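Local coordinates for protein histidine utilization repressor (Pseudomonas syringae pv. tomato, PDB 2PKH) that probably represses the histidine utilization operon by binding its promoter region until inducer is present, here seen as its C-terminal UTRA domain, at residues A100-L105 and A130-H135; D48-I53 and G137-L142; T75-L80 and A84-G89; A26-M31 and R118-S123. All blocks are in the same frame, centred on the assembly; numbering follows the deposited sequence.

Interaction 1: A100-L105 and A130-H135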
loop_
_atom_site.group_PDB
_atom_site.type_symbol
_atom_site.label_atom_id
_atom_site.label_comp_id
_atom_site.label_asym_id
_atom_site.label_seq_id
_atom_site.Cartn_x
_atom_site.Cartn_y
_atom_site.Cartn_z
ATOM N N ALA B 100 -8.262 29.574 -11.637
ATOM C CA ALA B 100 -7.291 30.639 -11.887
ATOM C C ALA B 100 -6.501 31.078 -10.612
ATOM O O ALA B 100 -5.293 31.254 -10.654
ATOM C CB ALA B 100 -7.971 31.837 -12.565
ATOM N N ASP B 101 -7.157 31.203 -9.475
ATOM C CA ASP B 101 -6.420 31.655 -8.282
ATOM C C ASP B 101 -5.464 30.589 -7.784
ATOM O O ASP B 101 -4.391 30.910 -7.267
ATOM C CB ASP B 101 -7.341 32.131 -7.165
ATOM C CG ASP B 101 -8.078 33.405 -7.522
ATOM O OD1 ASP B 101 -7.574 34.233 -8.322
ATOM O OD2 ASP B 101 -9.202 33.590 -6.989
ATOM N N GLU B 102 -5.844 29.329 -7.943
ATOM C CA GLU B 102 -4.972 28.207 -7.586
ATOM C C GLU B 102 -3.761 28.138 -8.540
ATOM O O GLU B 102 -2.647 27.804 -8.111
ATOM C CB GLU B 102 -5.749 26.874 -7.645
ATOM C CG GLU B 102 -6.690 26.640 -6.478
ATOM C CD GLU B 102 -7.650 25.524 -6.718
ATOM O OE1 GLU B 102 -7.871 25.113 -7.858
ATOM O OE2 GLU B 102 -8.168 25.003 -5.738
ATOM N N CYS B 103 -3.954 28.424 -9.840
ATOM C CA CYS B 103 -2.791 28.490 -10.767
ATOM C C CYS B 103 -1.803 29.563 -10.337
ATOM O O CYS B 103 -0.603 29.375 -10.421
ATOM C CB CYS B 103 -3.216 28.727 -12.228
ATOM S SG CYS B 103 -4.149 27.391 -12.889
ATOM N N LYS B 104 -2.291 30.713 -9.881
ATOM C CA LYS B 104 -1.381 31.759 -9.439
ATOM C C LYS B 104 -0.592 31.294 -8.198
ATOM O O LYS B 104 0.628 31.441 -8.136
ATOM C CB LYS B 104 -2.194 33.054 -9.131
ATOM C CG LYS B 104 -2.815 33.650 -10.430
ATOM C CD LYS B 104 -3.579 34.945 -10.187
ATOM C CE LYS B 104 -4.738 35.144 -11.174
ATOM N NZ LYS B 104 -6.109 35.009 -10.456
ATOM N N LEU B 105 -1.280 30.712 -7.225
ATOM C CA LEU B 105 -0.624 30.196 -6.013
ATOM C C LEU B 105 0.423 29.111 -6.295
ATOM O O LEU B 105 1.496 29.114 -5.662
ATOM C CB LEU B 105 -1.646 29.627 -5.034
ATOM C CG LEU B 105 -2.567 30.495 -4.163
ATOM C CD1 LEU B 105 -3.061 29.613 -3.048
ATOM C CD2 LEU B 105 -1.791 31.724 -3.627
ATOM N N ALA B 130 -10.508 16.798 7.167
ATOM C CA ALA B 130 -10.720 16.515 5.756
ATOM C C ALA B 130 -9.892 17.531 4.997
ATOM O O ALA B 130 -9.830 18.715 5.408
ATOM C CB ALA B 130 -12.206 16.661 5.409
ATOM N N ALA B 131 -9.218 17.108 3.915
ATOM C CA ALA B 131 -8.302 18.024 3.199
ATOM C C ALA B 131 -8.501 17.884 1.699
ATOM O O ALA B 131 -8.784 16.794 1.208
ATOM C CB ALA B 131 -6.810 17.755 3.565
ATOM N N ARG B 132 -8.228 18.938 0.977
ATOM C CA ARG B 132 -8.331 18.915 -0.476
ATOM C C ARG B 132 -6.962 19.314 -0.901
ATOM O O ARG B 132 -6.493 20.407 -0.566
ATOM C CB ARG B 132 -9.349 19.983 -0.929
ATOM C CG ARG B 132 -9.600 20.036 -2.424
ATOM C CD ARG B 132 -10.548 21.175 -2.760
ATOM N NE ARG B 132 -10.966 21.012 -4.156
ATOM C CZ ARG B 132 -10.363 21.612 -5.159
ATOM N NH1 ARG B 132 -9.359 22.438 -4.903
ATOM N NH2 ARG B 132 -10.761 21.411 -6.412
ATOM N N LEU B 133 -6.244 18.413 -1.566
ATOM C CA LEU B 133 -4.808 18.716 -1.834
ATOM C C LEU B 133 -4.640 18.770 -3.340
ATOM O O LEU B 133 -5.022 17.818 -4.054
ATOM C CB LEU B 133 -3.928 17.594 -1.256
ATOM C CG LEU B 133 -4.220 17.122 0.189
ATOM C CD1 LEU B 133 -3.589 15.752 0.276
ATOM C CD2 LEU B 133 -3.459 18.094 1.015
ATOM N N ILE B 134 -4.128 19.852 -3.862
ATOM C CA ILE B 134 -4.008 19.934 -5.324
ATOM C C ILE B 134 -2.542 20.100 -5.650
ATOM O O ILE B 134 -1.859 20.912 -5.014
ATOM C CB ILE B 134 -5.028 20.977 -5.946
ATOM C CG1 ILE B 134 -4.736 21.261 -7.430
ATOM C CG2 ILE B 134 -5.031 22.293 -5.162
ATOM C CD1 ILE B 134 -6.091 21.916 -8.129
ATOM N N HIS B 135 -2.061 19.282 -6.582
ATOM C CA HIS B 135 -0.648 19.260 -6.896
ATOM C C HIS B 135 -0.495 19.550 -8.373
ATOM O O HIS B 135 -1.267 18.995 -9.135
ATOM C CB HIS B 135 -0.058 17.877 -6.655
ATOM C CG HIS B 135 -0.434 17.267 -5.354
ATOM N ND1 HIS B 135 0.389 17.297 -4.240
ATOM C CD2 HIS B 135 -1.571 16.655 -4.969
ATOM C CE1 HIS B 135 -0.187 16.635 -3.256
ATOM N NE2 HIS B 135 -1.386 16.254 -3.661
HETATM O O HOH W 1 -9.878 23.346 -8.132
#
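A helix lying against one face of the antiparallel UTRA sheet is tied to it here by a salt bridge: E102 of helix 100-106 meets R132 and I134 of strand 126-136. The E102 carboxylate divides its two oxygens. OE2 forms the salt bridge, lying 2.9 Å from NH1 of R132 at the guanidinium edge. The two flat groups are only 13° from coplanar, yet the hydrogen bond within the ion pair is weak, with an N-H...O angle of 128°. A water closes the second side of the pair: it donates to E102 OE1 at 2.7 Å and accepts from R132 NH2, also at 2.7 Å. OE1 in addition accepts from the backbone N of E99, which should help hold the carboxylate in its rotation.

R132 gets there by a long reach. Its CG stands anti to the backbone N (chi1 -178°) and the chain runs straight on to NE, crossing E102 at about a right angle. I134 adds a van der Waals contact: its CD1 sits 3.7 Å from E102 OE1, so a buried methyl lies beside the carboxylate.

Around this, I96 of strand 88-97 touches both R132 and I134, and L116 of strand 113-123 also packs on R132. Along the other edge, strand 126-136 pairs with strand 49-59, where I53 receives L105 of the helix.

Interaction 2: D48-I53 and G137-L142. With EDO (1,2-ethanediol), chain N.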
loop_
_atom_site.group_PDB
_atom_site.type_symbol
_atom_site.label_atom_id
_atom_site.label_comp_id
_atom_site.label_asym_id
_atom_site.label_seq_id
_atom_site.Cartn_x
_atom_site.Cartn_y
_atom_site.Cartn_z
ATOM N N ASP B 48 11.709 25.910 -3.096
ATOM C CA ASP B 48 11.168 27.156 -3.593
ATOM C C ASP B 48 10.162 27.116 -4.730
ATOM O O ASP B 48 9.711 28.175 -5.161
ATOM C CB ASP B 48 12.309 28.128 -3.947
ATOM C CG ASP B 48 13.239 28.326 -2.755
ATOM O OD1 ASP B 48 12.696 28.472 -1.611
ATOM O OD2 ASP B 48 14.468 28.259 -2.960
ATOM N N ILE B 49 9.807 25.939 -5.200
ATOM C CA ILE B 49 8.778 25.818 -6.230
ATOM C C ILE B 49 7.511 25.236 -5.579
ATOM O O ILE B 49 7.616 24.230 -4.834
ATOM C CB ILE B 49 9.210 24.854 -7.350
ATOM C CG1 ILE B 49 10.634 25.183 -7.858
ATOM C CG2 ILE B 49 8.159 24.884 -8.435
ATOM C CD1 ILE B 49 11.265 24.085 -8.746
ATOM N N PRO B 50 6.337 25.863 -5.830
ATOM C CA PRO B 50 5.090 25.373 -5.273
ATOM C C PRO B 50 4.847 23.911 -5.671
ATOM O O PRO B 50 4.938 23.582 -6.849
ATOM C CB PRO B 50 4.065 26.308 -5.906
ATOM C CG PRO B 50 4.830 27.638 -6.131
ATOM C CD PRO B 50 6.171 27.211 -6.475
ATOM N N VAL B 51 4.492 23.068 -4.708
ATOM C CA VAL B 51 4.188 21.658 -5.059
ATOM C C VAL B 51 2.818 21.226 -4.641
ATOM O O VAL B 51 2.301 20.236 -5.141
ATOM C CB VAL B 51 5.234 20.640 -4.550
ATOM C CG1 VAL B 51 6.647 20.929 -5.200
ATOM C CG2 VAL B 51 5.380 20.719 -3.052
ATOM N N GLN B 52 2.220 21.959 -3.686
ATOM C CA GLN B 52 0.873 21.522 -3.168
ATOM C C GLN B 52 0.152 22.664 -2.568
ATOM O O GLN B 52 0.782 23.439 -1.897
ATOM C CB GLN B 52 1.069 20.556 -2.012
ATOM C CG GLN B 52 -0.179 19.750 -1.713
ATOM C CD GLN B 52 -0.088 19.005 -0.398
ATOM O OE1 GLN B 52 0.108 19.595 0.616
ATOM N NE2 GLN B 52 -0.174 17.709 -0.448
ATOM N N ILE B 53 -1.161 22.774 -2.808
ATOM C CA ILE B 53 -2.000 23.598 -1.955
ATOM C C ILE B 53 -2.757 22.642 -1.016
ATOM O O ILE B 53 -3.436 21.753 -1.477
ATOM C CB ILE B 53 -3.027 24.497 -2.754
ATOM C CG1 ILE B 53 -2.293 25.316 -3.829
ATOM C CG2 ILE B 53 -3.678 25.553 -1.826
ATOM C CD1 ILE B 53 -3.293 26.254 -4.631
ATOM N N GLY B 137 0.637 18.452 -11.761
ATOM C CA GLY B 137 0.850 17.090 -12.205
ATOM C C GLY B 137 2.296 16.862 -12.607
ATOM O O GLY B 137 2.803 15.735 -12.520
ATOM N N SER B 138 2.979 17.946 -12.972
ATOM C CA SER B 138 4.425 17.806 -13.317
ATOM C C SER B 138 5.317 17.739 -12.087
ATOM O O SER B 138 6.518 17.514 -12.231
ATOM C CB SER B 138 4.888 18.975 -14.198
ATOM O OG SER B 138 4.582 20.278 -13.664
ATOM N N ARG B 139 4.747 17.998 -10.888
ATOM C CA ARG B 139 5.529 18.215 -9.677
ATOM C C ARG B 139 5.288 17.209 -8.545
ATOM O O ARG B 139 6.026 17.209 -7.556
ATOM C CB ARG B 139 5.387 19.683 -9.179
ATOM C CG ARG B 139 5.873 20.652 -10.313
ATOM C CD ARG B 139 5.983 22.100 -9.744
ATOM N NE ARG B 139 5.779 23.089 -10.830
ATOM C CZ ARG B 139 5.296 24.307 -10.654
ATOM N NH1 ARG B 139 4.929 24.743 -9.438
ATOM N NH2 ARG B 139 5.188 25.130 -11.710
ATOM N N HIS B 140 4.263 16.363 -8.685
ATOM C CA HIS B 140 4.028 15.310 -7.738
ATOM C C HIS B 140 3.272 14.128 -8.367
ATOM O O HIS B 140 2.324 14.333 -9.130
ATOM C CB HIS B 140 3.201 15.854 -6.566
ATOM C CG HIS B 140 2.982 14.865 -5.455
ATOM N ND1 HIS B 140 4.020 14.306 -4.738
ATOM C CD2 HIS B 140 1.847 14.406 -4.891
ATOM C CE1 HIS B 140 3.527 13.476 -3.836
ATOM N NE2 HIS B 140 2.208 13.530 -3.901
ATOM N N ARG B 141 3.606 12.925 -7.953
ATOM C CA ARG B 141 2.763 11.760 -8.294
ATOM C C ARG B 141 2.805 10.765 -7.166
ATOM O O ARG B 141 3.660 10.878 -6.326
ATOM C CB ARG B 141 3.306 11.091 -9.561
ATOM C CG ARG B 141 4.726 10.698 -9.461
ATOM C CD ARG B 141 5.245 10.361 -10.896
ATOM N NE ARG B 141 6.485 9.618 -10.894
ATOM C CZ ARG B 141 7.105 9.155 -11.993
ATOM N NH1 ARG B 141 6.653 9.377 -13.247
ATOM N NH2 ARG B 141 8.227 8.452 -11.836
ATOM N N LEU B 142 1.900 9.776 -7.182
ATOM C CA LEU B 142 1.818 8.768 -6.153
ATOM C C LEU B 142 2.557 7.567 -6.691
ATOM O O LEU B 142 2.348 7.207 -7.848
ATOM C CB LEU B 142 0.349 8.415 -5.904
ATOM C CG LEU B 142 -0.573 9.592 -5.560
ATOM C CD1 LEU B 142 -2.017 9.107 -5.327
ATOM C CD2 LEU B 142 -0.015 10.334 -4.332
HETATM C C1 EDO N . 2.128 17.124 4.058
HETATM O O1 EDO N . 3.454 17.627 4.109
HETATM C C2 EDO N . 1.310 18.111 3.213
HETATM O O2 EDO N . -0.078 17.713 3.233
#
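Hydrogen bonding comes first here, and R139 does the work: from the loop after strand 126-136 it reaches over the start of strand 49-59 and donates NH1 to the carbonyl O of P50. The bond is 2.8 Å long and fairly straight, with an N-H...O angle of 159°. It uses a lone pair of the carbonyl oxygen, and that oxygen lies almost exactly in the guanidinium plane. The same NH1 also donates to the carbonyl O of L106, and NH2 to that of Q107. Three backbone carbonyls therefore grip one guanidinium group and should fix its rotation.

Van der Waals contacts fill in around the bond. I49 lays its CG2 methyl over one face of the guanidinium, offset toward the rim, 3.4 Å from R139 NH1. CG2 reaches that spot because it stands anti to the I49 backbone N, leaving CG1 beside that N. P50 runs alongside the arginine, its CB 4.0 Å from NH1, while V51 CG1 meets the base of the side chain at R139 CB, 4.4 Å away.

A third element is a bound 1,2-ethanediol, probably from the crystallisation liquor, whose O2 donates a weak 3.2 Å bond to Q52 OE1.

In the fold, a classic beta bulge sets V51 and Q52 together opposite H44 of strand 36-46. P50 also leans on L106 of helix 100-106. Past the loop, L142 pairs with a strand of the second subunit, carrying the sheet across that interface.

Interaction 3: T75-L80 and A84-G89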
loop_
_atom_site.group_PDB
_atom_site.type_symbol
_atom_site.label_atom_id
_atom_site.label_comp_id
_atom_site.label_asym_id
_atom_site.label_seq_id
_atom_site.Cartn_x
_atom_site.Cartn_y
_atom_site.Cartn_z
ATOM N N THR B 75 3.884 20.267 9.862
ATOM C CA THR B 75 2.674 20.238 9.030
ATOM C C THR B 75 1.441 20.025 9.955
ATOM O O THR B 75 1.559 19.483 11.095
ATOM C CB THR B 75 2.660 19.098 8.018
ATOM O OG1 THR B 75 2.584 17.861 8.724
ATOM C CG2 THR B 75 3.881 19.128 7.050
ATOM N N PRO B 76 0.260 20.492 9.522
ATOM C CA PRO B 76 -1.003 20.164 10.212
ATOM C C PRO B 76 -1.200 18.640 10.500
ATOM O O PRO B 76 -1.550 18.240 11.615
ATOM C CB PRO B 76 -2.079 20.704 9.271
ATOM C CG PRO B 76 -1.372 21.867 8.499
ATOM C CD PRO B 76 0.108 21.486 8.433
ATOM N N TYR B 77 -0.928 17.799 9.508
ATOM C CA TYR B 77 -1.055 16.343 9.748
ATOM C C TYR B 77 -0.153 15.853 10.867
ATOM O O TYR B 77 -0.595 15.077 11.678
ATOM C CB TYR B 77 -0.778 15.577 8.495
ATOM C CG TYR B 77 -1.253 14.155 8.623
ATOM C CD1 TYR B 77 -2.594 13.815 8.405
ATOM C CD2 TYR B 77 -0.368 13.144 9.010
ATOM C CE1 TYR B 77 -3.041 12.488 8.527
ATOM C CE2 TYR B 77 -0.806 11.835 9.181
ATOM C CZ TYR B 77 -2.143 11.505 8.926
ATOM O OH TYR B 77 -2.579 10.165 9.030
ATOM N N ALA B 78 1.097 16.314 10.916
ATOM C CA ALA B 78 2.011 15.881 11.952
ATOM C C ALA B 78 1.466 16.344 13.270
ATOM O O ALA B 78 1.407 15.568 14.229
ATOM C CB ALA B 78 3.400 16.474 11.728
ATOM N N TYR B 79 1.107 17.634 13.361
ATOM C CA TYR B 79 0.494 18.151 14.572
ATOM C C TYR B 79 -0.712 17.299 15.035
ATOM O O TYR B 79 -0.756 16.787 16.168
ATOM C CB TYR B 79 0.059 19.593 14.390
ATOM C CG TYR B 79 -0.730 20.095 15.556
ATOM C CD1 TYR B 79 -0.098 20.365 16.761
ATOM C CD2 TYR B 79 -2.111 20.318 15.450
ATOM C CE1 TYR B 79 -0.816 20.812 17.882
ATOM C CE2 TYR B 79 -2.860 20.774 16.548
ATOM C CZ TYR B 79 -2.181 21.033 17.765
ATOM O OH TYR B 79 -2.861 21.516 18.842
ATOM N N LEU B 80 -1.667 17.130 14.135
ATOM C CA LEU B 80 -2.875 16.379 14.424
ATOM C C LEU B 80 -2.592 14.934 14.870
ATOM O O LEU B 80 -3.211 14.422 15.800
ATOM C CB LEU B 80 -3.830 16.407 13.210
ATOM C CG LEU B 80 -4.565 17.727 12.853
ATOM C CD1 LEU B 80 -5.336 17.470 11.566
ATOM C CD2 LEU B 80 -5.477 18.175 13.980
ATOM N N ALA B 84 -4.185 13.335 18.476
ATOM C CA ALA B 84 -5.127 12.224 18.559
ATOM C C ALA B 84 -4.601 11.070 17.732
ATOM O O ALA B 84 -3.905 11.285 16.746
ATOM C CB ALA B 84 -6.456 12.659 18.038
ATOM N N PRO B 85 -4.907 9.829 18.135
ATOM C CA PRO B 85 -4.460 8.702 17.284
ATOM C C PRO B 85 -5.245 8.580 15.986
ATOM O O PRO B 85 -6.452 8.431 16.010
ATOM C CB PRO B 85 -4.688 7.457 18.161
ATOM C CG PRO B 85 -5.608 7.882 19.215
ATOM C CD PRO B 85 -5.619 9.376 19.346
ATOM N N LEU B 86 -4.559 8.674 14.857
ATOM C CA LEU B 86 -5.238 8.713 13.558
ATOM C C LEU B 86 -5.270 7.294 13.073
ATOM O O LEU B 86 -4.237 6.692 12.924
ATOM C CB LEU B 86 -4.487 9.655 12.600
ATOM C CG LEU B 86 -4.451 11.135 13.134
ATOM C CD1 LEU B 86 -3.731 11.932 12.147
ATOM C CD2 LEU B 86 -5.873 11.747 13.467
ATOM N N THR B 87 -6.431 6.726 12.875
ATOM C CA THR B 87 -6.542 5.242 12.712
ATOM C C THR B 87 -6.942 4.779 11.321
ATOM O O THR B 87 -6.811 3.601 10.972
ATOM C CB THR B 87 -7.628 4.720 13.659
ATOM O OG1 THR B 87 -8.826 5.476 13.453
ATOM C CG2 THR B 87 -7.209 4.952 15.087
ATOM N N GLU B 88 -7.435 5.709 10.502
ATOM C CA GLU B 88 -8.069 5.332 9.229
ATOM C C GLU B 88 -8.095 6.547 8.306
ATOM O O GLU B 88 -8.297 7.660 8.778
ATOM C CB GLU B 88 -9.487 4.787 9.507
ATOM C CG GLU B 88 -10.191 4.217 8.294
ATOM C CD GLU B 88 -11.364 3.347 8.625
ATOM O OE1 GLU B 88 -11.744 3.258 9.825
ATOM O OE2 GLU B 88 -11.885 2.702 7.688
ATOM N N GLY B 89 -7.907 6.332 6.993
ATOM C CA GLY B 89 -7.808 7.462 6.026
ATOM C C GLY B 89 -8.628 7.043 4.827
ATOM O O GLY B 89 -8.787 5.807 4.580
#
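Backbone hydrogen bonding and a CH-pi contact join the two sides of this helix-to-strand turn of the UTRA domain, where L80 and Y77 of helix 76-83 meet A84 and L86 in the chain leading to strand 88-97. The backbone bond finishes the helix: A84 N donates to L80 O at 3.0 Å, nearly in line with the carbonyl, although A84 itself has already left helical geometry. At the other end, T75 is the N-cap, its OG1 accepting from A78 N at 3.1 Å.

The apolar contact is carried by L86, whose side chain sets out toward the helix. The two side chains run antiparallel past one another, and L86 CD1 comes to rest over one face of the tyrosine ring, 30° off the normal through the centroid. Having CG anti to the backbone N (chi1 -165°) lets the ring of Y77 extend out from the helix to meet that methyl.

T121 of strand 113-123 touches both Y77 and L86, placing the pair against the sheet. K148 of the second subunit also packs on Y77, while E88 and G89 pair with a strand of that subunit. The methyl is placed toward the hydroxyl end of the ring: L86 CD1 lies 3.6 Å from Y77 CZ and 3.8 Å from its OH.

Interaction 4: A26-M31 and R118-S123. With EDO (1,2-ethanediol), chain R.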
loop_
_atom_site.group_PDB
_atom_site.type_symbol
_atom_site.label_atom_id
_atom_site.label_comp_id
_atom_site.label_asym_id
_atom_site.label_seq_id
_atom_site.Cartn_x
_atom_site.Cartn_y
_atom_site.Cartn_z
ATOM N N ALA B 26 -19.832 19.720 6.916
ATOM C CA ALA B 26 -20.839 19.024 7.763
ATOM C C ALA B 26 -20.925 17.543 7.427
ATOM O O ALA B 26 -20.994 16.697 8.331
ATOM C CB ALA B 26 -22.198 19.688 7.659
ATOM N N LEU B 27 -20.897 17.214 6.136
ATOM C CA LEU B 27 -20.944 15.856 5.649
ATOM C C LEU B 27 -19.585 15.186 5.771
ATOM O O LEU B 27 -19.499 14.005 6.124
ATOM C CB LEU B 27 -21.361 15.839 4.156
ATOM C CG LEU B 27 -22.764 16.200 3.658
ATOM C CD1 LEU B 27 -22.700 16.373 2.139
ATOM C CD2 LEU B 27 -23.750 15.131 4.045
ATOM N N ALA B 28 -18.505 15.928 5.481
ATOM C CA ALA B 28 -17.146 15.371 5.580
ATOM C C ALA B 28 -16.839 14.938 7.053
ATOM O O ALA B 28 -16.352 13.827 7.263
ATOM C CB ALA B 28 -16.065 16.398 5.032
ATOM N N LEU B 29 -17.215 15.786 8.027
ATOM C CA LEU B 29 -16.817 15.667 9.433
ATOM C C LEU B 29 -17.952 15.289 10.429
ATOM O O LEU B 29 -17.751 15.276 11.644
ATOM C CB LEU B 29 -16.186 16.992 9.854
ATOM C CG LEU B 29 -14.898 17.404 9.100
ATOM C CD1 LEU B 29 -14.341 18.706 9.600
ATOM C CD2 LEU B 29 -13.873 16.288 9.198
ATOM N N ASP B 30 -19.125 15.030 9.887
ATOM C CA ASP B 30 -20.285 14.473 10.586
ATOM C C ASP B 30 -20.687 15.488 11.562
ATOM O O ASP B 30 -20.703 15.228 12.770
ATOM C CB ASP B 30 -19.927 13.141 11.321
ATOM C CG ASP B 30 -19.785 11.967 10.372
ATOM O OD1 ASP B 30 -19.973 12.192 9.158
ATOM O OD2 ASP B 30 -19.516 10.810 10.833
HETATM N N MSE B 31 -20.987 16.683 11.083
HETATM C CA MSE B 31 -21.366 17.733 12.001
HETATM C C MSE B 31 -22.490 18.627 11.486
HETATM O O MSE B 31 -22.932 18.448 10.374
HETATM C CB MSE B 31 -20.127 18.549 12.371
HETATM C CG MSE B 31 -19.318 19.022 11.261
HETATM SE SE MSE B 31 -17.737 19.941 12.117
HETATM C CE MSE B 31 -16.841 18.392 12.851
ATOM N N ARG B 118 -8.528 14.186 -2.339
ATOM C CA ARG B 118 -9.430 14.619 -1.296
ATOM C C ARG B 118 -9.353 13.524 -0.283
ATOM O O ARG B 118 -9.561 12.355 -0.599
ATOM C CB ARG B 118 -10.862 14.771 -1.830
ATOM C CG ARG B 118 -11.008 16.062 -2.580
ATOM C CD ARG B 118 -12.397 16.352 -3.011
ATOM N NE ARG B 118 -12.732 15.589 -4.191
ATOM C CZ ARG B 118 -13.984 15.379 -4.593
ATOM N NH1 ARG B 118 -15.002 15.921 -3.904
ATOM N NH2 ARG B 118 -14.223 14.672 -5.699
ATOM N N ARG B 119 -9.045 13.902 0.955
ATOM C CA ARG B 119 -8.782 12.944 2.020
ATOM C C ARG B 119 -9.632 13.280 3.261
ATOM O O ARG B 119 -9.842 14.477 3.570
ATOM C CB ARG B 119 -7.350 13.132 2.427
ATOM C CG ARG B 119 -6.347 12.563 1.474
ATOM C CD ARG B 119 -5.135 12.274 2.323
ATOM N NE ARG B 119 -3.925 12.607 1.619
ATOM C CZ ARG B 119 -3.264 11.787 0.795
ATOM N NH1 ARG B 119 -2.128 12.221 0.227
ATOM N NH2 ARG B 119 -3.722 10.552 0.529
ATOM N N ARG B 120 -10.013 12.256 4.004
ATOM C CA ARG B 120 -10.577 12.406 5.359
ATOM C C ARG B 120 -9.807 11.472 6.247
ATOM O O ARG B 120 -9.414 10.384 5.792
ATOM C CB ARG B 120 -12.018 11.923 5.343
ATOM C CG ARG B 120 -12.997 13.001 5.350
ATOM C CD ARG B 120 -14.318 12.692 4.586
ATOM N NE ARG B 120 -14.774 11.298 4.328
ATOM C CZ ARG B 120 -15.862 10.752 4.880
ATOM N NH1 ARG B 120 -16.590 11.427 5.786
ATOM N NH2 ARG B 120 -16.228 9.520 4.554
ATOM N N THR B 121 -9.635 11.826 7.513
ATOM C CA THR B 121 -8.868 10.970 8.433
ATOM C C THR B 121 -9.713 10.866 9.705
ATOM O O THR B 121 -10.209 11.918 10.228
ATOM C CB THR B 121 -7.509 11.600 8.751
ATOM O OG1 THR B 121 -6.791 11.722 7.493
ATOM C CG2 THR B 121 -6.667 10.821 9.816
ATOM N N TRP B 122 -9.785 9.650 10.226
ATOM C CA TRP B 122 -10.569 9.357 11.427
ATOM C C TRP B 122 -9.644 9.063 12.588
ATOM O O TRP B 122 -8.519 8.589 12.392
ATOM C CB TRP B 122 -11.429 8.106 11.251
ATOM C CG TRP B 122 -12.600 8.323 10.404
ATOM C CD1 TRP B 122 -13.890 8.585 10.822
ATOM C CD2 TRP B 122 -12.641 8.260 8.978
ATOM N NE1 TRP B 122 -14.714 8.706 9.728
ATOM C CE2 TRP B 122 -13.964 8.547 8.585
ATOM C CE3 TRP B 122 -11.676 8.055 7.994
ATOM C CZ2 TRP B 122 -14.351 8.591 7.254
ATOM C CZ3 TRP B 122 -12.066 8.109 6.639
ATOM C CH2 TRP B 122 -13.386 8.371 6.282
ATOM N N SER B 123 -10.137 9.350 13.800
ATOM C CA SER B 123 -9.526 8.839 15.023
ATOM C C SER B 123 -10.580 7.972 15.630
ATOM O O SER B 123 -11.498 8.511 16.258
ATOM C CB SER B 123 -9.167 9.965 16.022
ATOM O OG SER B 123 -8.615 9.407 17.231
HETATM C C1 EDO R . -17.547 14.342 15.140
HETATM O O1 EDO R . -16.686 14.875 14.073
HETATM C C2 EDO R . -19.010 14.224 14.633
HETATM O O2 EDO R . -19.887 13.052 14.887
HETATM O O HOH W 2 -17.533 8.927 9.862
HETATM O O HOH W 3 -18.713 9.887 7.380
#
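R120 of strand 113-123 reaches to the last turn of helix 22-29 and hydrogen-bonds a backbone carbonyl there, a helix-to-sheet contact at the surface of the UTRA domain. Its CB points toward the helix, and CG passes 3.9 Å from the carbonyl O of A28. The chain then bends: with chi2 at 148° and chi3 at only 22°, it does not run out straight but curls toward A28 O. CD packs against A28, 4.1 Å from that residue's CB and closer still to its O. Beyond it, NE has its hydrogen-bonding partner elsewhere in the structure.

At the tip, NH1 donates to A28 O at 2.8 Å with an N-H...O angle of 152°. The oxygen lies near the guanidinium plane, whereas the donor is tilted from the carbonyl plane. NH2 makes a salt bridge with E90 of the neighbouring strand 88-97. W122, two residues along the same strand, sets CZ2 over one face of the guanidinium, toward its rim.

D30, just past the helix, is joined to the strand by water rather than directly. One water donates to D30 OD2 and accepts from W122 NE1 at 2.8 Å; R145 of the second subunit packs on that tryptophan. A second water donates to D30 OD1 at 3.2 Å and accepts from R120 NH1 at 3.1 Å.

Overall arrangement
All four contacts reach one six-stranded antiparallel sheet within the UTRA domain. Interactions 1 and 2 have centres 10 Å apart and touch through neighbouring strands 126-136 and 49-59; interactions 3 and 4, 12 Å apart, touch where the chain leading into strand 88-97 meets the end of strand 113-123. Interaction 1 also meets interaction 4, because strands 113-123 and 126-136 are paired. The centres of interactions 2 and 4 are 24 Å apart, on opposite sides of the chain's centre. Along the chain, interaction 2 encloses 3 and then 1; interaction 4 also encloses 3, and crosses 1 and 2. Helices and loops, mostly distant in sequence, thus gather onto one sheet, which continues into the second subunit.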